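PDB 6G6O: Ika8 from Synthetic construct, which is a computationally designed, symmetrical eight-bladed beta-propeller protein modelled on WD40 repeats. Local coordinates for residues I187-V199 against R209-F223. Residues are numbered along the deposited sequence; the frame is centred on the assembly and turned at random.
Sequences IVVSGAADGTIKV and RDHDGHQSEVTALQF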
ATOM      1  N   ILE A 187     -17.906  -3.825   9.514  1.00 35.80           N
ATOM      2  CA  ILE A 187     -16.944  -2.874  10.042  1.00 32.81           C
ATOM      3  C   ILE A 187     -16.140  -2.330   8.877  1.00 27.52           C
ATOM      4  O   ILE A 187     -15.632  -3.095   8.047  1.00 26.10           O
ATOM      5  CB  ILE A 187     -16.024  -3.536  11.086  1.00 32.51           C
ATOM      6  CG1 ILE A 187     -16.838  -3.942  12.317  1.00 31.17           C
ATOM      7  CG2 ILE A 187     -14.872  -2.609  11.474  1.00 29.41           C
ATOM      8  CD1 ILE A 187     -17.176  -2.793  13.200  1.00 29.24           C
ATOM      9  N   VAL A 188     -16.039  -1.011   8.815  1.00 27.76           N
ATOM     10  CA  VAL A 188     -15.084  -0.316   7.971  1.00 24.91           C
ATOM     11  C   VAL A 188     -14.244   0.541   8.895  1.00 25.67           C
ATOM     12  O   VAL A 188     -14.792   1.314   9.688  1.00 31.02           O
ATOM     13  CB  VAL A 188     -15.783   0.547   6.906  1.00 23.94           C
ATOM     14  CG1 VAL A 188     -14.828   1.594   6.366  1.00 25.99           C
ATOM     15  CG2 VAL A 188     -16.314  -0.326   5.793  1.00 26.27           C
ATOM     16  N   VAL A 189     -12.928   0.375   8.835  1.00 21.22           N
ATOM     17  CA  VAL A 189     -12.004   1.165   9.637  1.00 22.23           C
ATOM     18  C   VAL A 189     -11.169   2.009   8.688  1.00 22.32           C
ATOM     19  O   VAL A 189     -10.669   1.505   7.677  1.00 25.65           O
ATOM     20  CB  VAL A 189     -11.115   0.277  10.532  1.00 26.20           C
ATOM     21  CG1 VAL A 189     -10.438  -0.815   9.711  1.00 27.23           C
ATOM     22  CG2 VAL A 189     -10.090   1.118  11.277  1.00 21.23           C
ATOM     23  N   SER A 190     -11.047   3.296   8.997  1.00 24.88           N
ATOM     24  CA  SER A 190     -10.250   4.214   8.199  1.00 20.06           C
ATOM     25  C   SER A 190      -9.346   5.018   9.118  1.00 14.07           C
ATOM     26  O   SER A 190      -9.654   5.222  10.295  1.00 19.07           O
ATOM     27  CB  SER A 190     -11.130   5.160   7.367  1.00 18.35           C
ATOM     28  OG  SER A 190     -11.900   6.010   8.201  1.00 23.41           O
ATOM     29  N   GLY A 191      -8.229   5.460   8.574  1.00 21.00           N
ATOM     30  CA  GLY A 191      -7.300   6.299   9.316  1.00 16.66           C
ATOM     31  C   GLY A 191      -6.873   7.483   8.485  1.00 16.71           C
ATOM     32  O   GLY A 191      -6.589   7.354   7.295  1.00 20.23           O
ATOM     33  N   ALA A 192      -6.836   8.647   9.123  1.00 20.54           N
ATOM     34  CA  ALA A 192      -6.496   9.896   8.460  1.00 21.46           C
ATOM     35  C   ALA A 192      -5.129  10.384   8.924  1.00 24.41           C
ATOM     36  O   ALA A 192      -4.576   9.915   9.921  1.00 27.49           O
ATOM     37  CB  ALA A 192      -7.565  10.961   8.724  1.00 24.92           C
ATOM     38  N   ALA A 193      -4.596  11.354   8.181  1.00 22.62           N
ATOM     39  CA  ALA A 193      -3.256  11.871   8.434  1.00 27.30           C
ATOM     40  C   ALA A 193      -3.134  12.609   9.760  1.00 30.56           C
ATOM     41  O   ALA A 193      -2.008  12.851  10.207  1.00 33.02           O
ATOM     42  CB  ALA A 193      -2.831  12.794   7.291  1.00 24.93           C
ATOM     43  N   ASP A 194      -4.244  12.975  10.398  1.00 31.33           N
ATOM     44  CA  ASP A 194      -4.205  13.691  11.665  1.00 27.10           C
ATOM     45  C   ASP A 194      -4.158  12.759  12.870  1.00 25.27           C
ATOM     46  O   ASP A 194      -4.255  13.231  14.007  1.00 33.12           O
ATOM     47  CB  ASP A 194      -5.410  14.630  11.783  1.00 32.38           C
ATOM     48  CG  ASP A 194      -6.729  13.930  11.511  1.00 30.06           C
ATOM     49  OD1 ASP A 194      -6.735  12.690  11.377  1.00 28.06           O
ATOM     50  OD2 ASP A 194      -7.764  14.626  11.425  1.00 39.25           O
ATOM     51  N   GLY A 195      -4.013  11.455  12.648  1.00 27.86           N
ATOM     52  CA  GLY A 195      -3.967  10.494  13.725  1.00 23.05           C
ATOM     53  C   GLY A 195      -5.300   9.887  14.100  1.00 28.52           C
ATOM     54  O   GLY A 195      -5.323   8.917  14.869  1.00 34.08           O
ATOM     55  N   THR A 196      -6.406  10.415  13.586  1.00 27.15           N
ATOM     56  CA  THR A 196      -7.717   9.888  13.940  1.00 26.13           C
ATOM     57  C   THR A 196      -7.956   8.541  13.269  1.00 22.38           C
ATOM     58  O   THR A 196      -7.528   8.305  12.136  1.00 24.86           O
ATOM     59  CB  THR A 196      -8.818  10.871  13.538  1.00 27.80           C
ATOM     60  OG1 THR A 196      -8.763  11.107  12.126  1.00 28.89           O
ATOM     61  CG2 THR A 196      -8.652  12.190  14.276  1.00 25.08           C
ATOM     62  N   ILE A 197      -8.643   7.652  13.982  1.00 18.59           N
ATOM     63  CA  ILE A 197      -9.025   6.344  13.469  1.00 21.70           C
ATOM     64  C   ILE A 197     -10.513   6.162  13.724  1.00 24.72           C
ATOM     65  O   ILE A 197     -10.971   6.290  14.865  1.00 29.04           O
ATOM     66  CB  ILE A 197      -8.211   5.210  14.123  1.00 30.82           C
ATOM     67  CG1 ILE A 197      -6.794   5.166  13.540  1.00 23.03           C
ATOM     68  CG2 ILE A 197      -8.917   3.869  13.946  1.00 26.77           C
ATOM     69  CD1 ILE A 197      -6.659   4.313  12.298  1.00 23.16           C
ATOM     70  N   LYS A 198     -11.265   5.868  12.668  1.00 24.94           N
ATOM     71  CA  LYS A 198     -12.717   5.791  12.739  1.00 27.06           C
ATOM     72  C   LYS A 198     -13.185   4.421  12.274  1.00 25.41           C
ATOM     73  O   LYS A 198     -12.789   3.953  11.202  1.00 24.00           O
ATOM     74  CB  LYS A 198     -13.358   6.898  11.901  1.00 22.54           C
ATOM     75  CG  LYS A 198     -13.084   8.292  12.445  1.00 21.60           C
ATOM     76  CD  LYS A 198     -13.979   9.334  11.802  1.00 23.94           C
ATOM     77  CE  LYS A 198     -13.726  10.709  12.389  1.00 21.36           C
ATOM     78  NZ  LYS A 198     -14.698  11.711  11.876  1.00 34.62           N
ATOM     79  N   VAL A 199     -14.030   3.788  13.084  1.00 31.07           N
ATOM     80  CA  VAL A 199     -14.568   2.461  12.808  1.00 30.78           C
ATOM     81  C   VAL A 199     -16.037   2.619  12.444  1.00 30.78           C
ATOM     82  O   VAL A 199     -16.831   3.129  13.245  1.00 30.95           O
ATOM     83  CB  VAL A 199     -14.391   1.521  14.009  1.00 29.44           C
ATOM     84  CG1 VAL A 199     -15.194   0.247  13.811  1.00 27.35           C
ATOM     85  CG2 VAL A 199     -12.920   1.207  14.211  1.00 25.97           C
ATOM     86  N   ARG A 209     -16.622   3.668  16.545  1.00 26.40           N
ATOM     87  CA  ARG A 209     -15.482   4.089  17.343  1.00 21.08           C
ATOM     88  C   ARG A 209     -14.797   5.256  16.654  1.00 18.75           C
ATOM     89  O   ARG A 209     -14.591   5.232  15.439  1.00 30.79           O
ATOM     90  CB  ARG A 209     -14.482   2.946  17.552  1.00 27.93           C
ATOM     91  CG  ARG A 209     -14.999   1.817  18.426  1.00 26.92           C
ATOM     92  CD  ARG A 209     -14.984   2.207  19.893  1.00 24.24           C
ATOM     93  NE  ARG A 209     -15.434   1.113  20.748  1.00 29.18           N
ATOM     94  CZ  ARG A 209     -16.606   1.089  21.373  1.00 32.58           C
ATOM     95  NH1 ARG A 209     -17.451   2.102  21.242  1.00 34.10           N
ATOM     96  NH2 ARG A 209     -16.935   0.051  22.132  1.00 37.54           N
ATOM     97  N   ASP A 210     -14.449   6.276  17.437  1.00 18.21           N
ATOM     98  CA  ASP A 210     -13.749   7.452  16.921  1.00 27.16           C
ATOM     99  C   ASP A 210     -12.650   7.807  17.915  1.00 26.45           C
ATOM    100  O   ASP A 210     -12.921   8.386  18.971  1.00 31.59           O
ATOM    101  CB  ASP A 210     -14.701   8.622  16.708  1.00 29.34           C
ATOM    102  CG  ASP A 210     -13.971   9.937  16.507  1.00 34.29           C
ATOM    103  OD1 ASP A 210     -13.098  10.007  15.615  1.00 32.61           O
ATOM    104  OD2 ASP A 210     -14.270  10.901  17.242  1.00 34.22           O
ATOM    105  N   HIS A 211     -11.414   7.457  17.575  1.00 29.06           N
ATOM    106  CA  HIS A 211     -10.252   7.742  18.401  1.00 25.06           C
ATOM    107  C   HIS A 211      -9.421   8.834  17.741  1.00 26.84           C
ATOM    108  O   HIS A 211      -9.308   8.882  16.513  1.00 33.15           O
ATOM    109  CB  HIS A 211      -9.402   6.485  18.602  1.00 28.14           C
ATOM    110  CG  HIS A 211     -10.199   5.219  18.684  1.00 22.59           C
ATOM    111  ND1 HIS A 211     -10.748   4.758  19.861  1.00 25.47           N
ATOM    112  CD2 HIS A 211     -10.535   4.315  17.734  1.00 23.20           C
ATOM    113  CE1 HIS A 211     -11.388   3.626  19.632  1.00 20.02           C
ATOM    114  NE2 HIS A 211     -11.273   3.334  18.349  1.00 23.17           N
ATOM    115  N   ASP A 212      -8.845   9.717  18.557  1.00 30.10           N
ATOM    116  CA  ASP A 212      -7.985  10.770  18.032  1.00 32.79           C
ATOM    117  C   ASP A 212      -6.567  10.286  17.761  1.00 33.95           C
ATOM    118  O   ASP A 212      -5.800  10.997  17.104  1.00 40.53           O
ATOM    119  CB  ASP A 212      -7.956  11.959  19.001  1.00 40.66           C
ATOM    120  CG  ASP A 212      -7.615  13.273  18.311  1.00 51.53           C
ATOM    121  OD1 ASP A 212      -6.438  13.484  17.947  1.00 50.46           O
ATOM    122  OD2 ASP A 212      -8.536  14.095  18.120  1.00 62.23           O
ATOM    123  N   GLY A 213      -6.204   9.099  18.238  1.00 34.91           N
ATOM    124  CA  GLY A 213      -4.870   8.579  18.028  1.00 32.09           C
ATOM    125  C   GLY A 213      -3.888   9.081  19.067  1.00 32.91           C
ATOM    126  O   GLY A 213      -4.203   9.887  19.945  1.00 37.02           O
ATOM    127  N   HIS A 214      -2.658   8.585  18.955  1.00 33.71           N
ATOM    128  CA  HIS A 214      -1.591   8.927  19.885  1.00 34.79           C
ATOM    129  C   HIS A 214      -0.462   9.706  19.221  1.00 41.48           C
ATOM    130  O   HIS A 214       0.611   9.849  19.816  1.00 44.40           O
ATOM    131  CB  HIS A 214      -1.040   7.660  20.541  1.00 31.91           C
ATOM    132  CG  HIS A 214      -2.101   6.746  21.071  1.00 36.52           C
ATOM    133  ND1 HIS A 214      -2.726   6.957  22.281  1.00 30.46           N
ATOM    134  CD2 HIS A 214      -2.648   5.621  20.554  1.00 30.82           C
ATOM    135  CE1 HIS A 214      -3.612   6.000  22.487  1.00 35.53           C
ATOM    136  NE2 HIS A 214      -3.585   5.176  21.454  1.00 31.52           N
ATOM    137  N   GLN A 215      -0.677  10.215  18.009  1.00 40.69           N
ATOM    138  CA  GLN A 215       0.350  10.947  17.285  1.00 32.20           C
ATOM    139  C   GLN A 215      -0.286  12.090  16.507  1.00 34.27           C
ATOM    140  O   GLN A 215      -1.492  12.098  16.245  1.00 33.43           O
ATOM    141  CB  GLN A 215       1.125  10.034  16.321  1.00 34.38           C
ATOM    142  CG  GLN A 215       2.045   9.035  17.001  1.00 30.84           C
ATOM    143  CD  GLN A 215       2.200   7.753  16.206  1.00 27.37           C
ATOM    144  OE1 GLN A 215       1.215   7.125  15.819  1.00 32.38           O
ATOM    145  NE2 GLN A 215       3.444   7.357  15.960  1.00 26.10           N
ATOM    146  N   SER A 216       0.547  13.060  16.145  1.00 36.68           N
ATOM    147  CA  SER A 216       0.172  14.134  15.238  1.00 33.67           C
ATOM    148  C   SER A 216       0.920  13.956  13.923  1.00 33.74           C
ATOM    149  O   SER A 216       2.114  13.640  13.918  1.00 40.00           O
ATOM    150  CB  SER A 216       0.481  15.506  15.842  1.00 40.09           C
ATOM    151  OG  SER A 216      -0.327  15.758  16.978  1.00 40.37           O
ATOM    152  N   GLU A 217       0.207  14.158  12.814  1.00 28.34           N
ATOM    153  CA  GLU A 217       0.747  13.945  11.474  1.00 31.96           C
ATOM    154  C   GLU A 217       1.273  12.527  11.298  1.00 32.71           C
ATOM    155  O   GLU A 217       2.490  12.309  11.320  1.00 33.88           O
ATOM    156  CB  GLU A 217       1.870  14.939  11.160  1.00 37.40           C
ATOM    157  CG  GLU A 217       1.598  16.379  11.543  1.00 33.28           C
ATOM    158  CD  GLU A 217       2.738  17.294  11.134  1.00 28.54           C
ATOM    159  OE1 GLU A 217       2.911  17.524   9.918  1.00 33.40           O
ATOM    160  OE2 GLU A 217       3.468  17.775  12.025  1.00 31.57           O
ATOM    161  N   VAL A 218       0.384  11.557  11.121  1.00 26.84           N
ATOM    162  CA  VAL A 218       0.825  10.200  10.827  1.00 28.97           C
ATOM    163  C   VAL A 218       1.136  10.092   9.340  1.00 31.66           C
ATOM    164  O   VAL A 218       0.507  10.743   8.497  1.00 27.86           O
ATOM    165  CB  VAL A 218      -0.222   9.158  11.269  1.00 30.51           C
ATOM    166  CG1 VAL A 218      -0.567   9.344  12.739  1.00 27.91           C
ATOM    167  CG2 VAL A 218      -1.470   9.236  10.405  1.00 34.70           C
ATOM    168  N   THR A 219       2.137   9.277   9.015  1.00 31.13           N
ATOM    169  CA  THR A 219       2.599   9.120   7.644  1.00 25.85           C
ATOM    170  C   THR A 219       2.283   7.760   7.047  1.00 26.90           C
ATOM    171  O   THR A 219       2.079   7.666   5.836  1.00 31.85           O
ATOM    172  CB  THR A 219       4.114   9.347   7.562  1.00 31.34           C
ATOM    173  OG1 THR A 219       4.787   8.391   8.391  1.00 27.22           O
ATOM    174  CG2 THR A 219       4.466  10.745   8.034  1.00 27.23           C
ATOM    175  N   ALA A 220       2.240   6.713   7.864  1.00 23.03           N
ATOM    176  CA  ALA A 220       1.972   5.365   7.390  1.00 22.33           C
ATOM    177  C   ALA A 220       1.058   4.657   8.378  1.00 18.42           C
ATOM    178  O   ALA A 220       1.141   4.873   9.590  1.00 23.11           O
ATOM    179  CB  ALA A 220       3.269   4.569   7.199  1.00 22.64           C
ATOM    180  N   LEU A 221       0.180   3.814   7.845  1.00 18.94           N
ATOM    181  CA  LEU A 221      -0.746   3.034   8.649  1.00 19.61           C
ATOM    182  C   LEU A 221      -0.764   1.597   8.155  1.00 15.63           C
ATOM    183  O   LEU A 221      -0.420   1.306   7.007  1.00 23.74           O
ATOM    184  CB  LEU A 221      -2.169   3.608   8.602  1.00 21.36           C
ATOM    185  CG  LEU A 221      -2.508   4.786   9.510  1.00 19.02           C
ATOM    186  CD1 LEU A 221      -3.999   5.033   9.478  1.00 21.90           C
ATOM    187  CD2 LEU A 221      -2.046   4.523  10.925  1.00 17.96           C
ATOM    188  N   GLN A 222      -1.180   0.697   9.043  1.00 20.75           N
ATOM    189  CA  GLN A 222      -1.319  -0.710   8.700  1.00 23.18           C
ATOM    190  C   GLN A 222      -2.389  -1.326   9.587  1.00 21.88           C
ATOM    191  O   GLN A 222      -2.394  -1.106  10.801  1.00 18.42           O
ATOM    192  CB  GLN A 222       0.011  -1.454   8.865  1.00 24.75           C
ATOM    193  CG  GLN A 222       0.110  -2.726   8.044  1.00 18.51           C
ATOM    194  CD  GLN A 222       0.583  -2.471   6.630  1.00 18.88           C
ATOM    195  OE1 GLN A 222       1.010  -1.366   6.295  1.00 28.08           O
ATOM    196  NE2 GLN A 222       0.510  -3.497   5.791  1.00 19.37           N
ATOM    197  N   PHE A 223      -3.294  -2.089   8.976  1.00 26.63           N
ATOM    198  CA  PHE A 223      -4.381  -2.753   9.685  1.00 22.33           C
ATOM    199  C   PHE A 223      -4.250  -4.255   9.495  1.00 18.44           C
ATOM    200  O   PHE A 223      -4.238  -4.742   8.359  1.00 30.76           O
ATOM    201  CB  PHE A 223      -5.746  -2.275   9.185  1.00 25.79           C
ATOM    202  CG  PHE A 223      -5.958  -0.795   9.313  1.00 19.24           C
ATOM    203  CD1 PHE A 223      -6.318  -0.236  10.527  1.00 16.25           C
ATOM    204  CD2 PHE A 223      -5.810   0.036   8.217  1.00 21.37           C
ATOM    205  CE1 PHE A 223      -6.518   1.123  10.646  1.00 20.98           C
ATOM    206  CE2 PHE A 223      -6.008   1.395   8.332  1.00 21.07           C
ATOM    207  CZ  PHE A 223      -6.363   1.940   9.548  1.00 17.66           C
TER
HETATM  208  O   HOH W   1      -3.394  15.410  15.750  1.00 31.58           O
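Ile197 pairs with His211 through two backbone bonds, Ile197 N to His211 O at 2.9 Å and the nearly straight return from His211 N to Ile197 O. The Ile197 side chain reaches over to the next blade. From CB, the Ile197 CG2 branch lies anti to the backbone N and rests 4.1 Å from His211 CD2. CG1 stands anti to the carbonyl carbon (chi1 -76°) and carries Ile197 CD1 to the edge of the Phe223 ring, in its plane, 3.6 Å from Phe223 CE1. The same methyl also meets Leu221 CD1. Val189 shares this ring, CG1 above one face near the rim and CG2 beside CE1, while Leu221 CD1 presses on the CA of Gly191, where a side chain would clash. This is the WD40 propeller arrangement: strands 197-201 and 207-211 are the outer pair of one four-stranded blade, and the chain then crosses to 218-224, the innermost strand of the next. Lys198 and Asp210 lie side by side on the sheet face opposite Ile197 and His211, with Lys198 CE 3.4 Å from Asp210 OD1; the ammonium itself bonds to Gly173 O. At the turn 192-195, Thr196 N to Asp194 OD1 closes an Asx turn, and Thr196 OG1, also hydrogen-bonded to His174 ND1, reaches the same oxygen from the same carboxylate face at 2.7 Å. A valine in place of Thr196 would probably cost Asp194 OD1 one of its two donors from Thr196 and His174 ND1 its hydroxyl partner. Within the turn, Ala193 O accepts a bent hydrogen bond from Val218 N (2.9 Å, 139° at the hydrogen), and Val218 CG1 packs against the CA of Gly195.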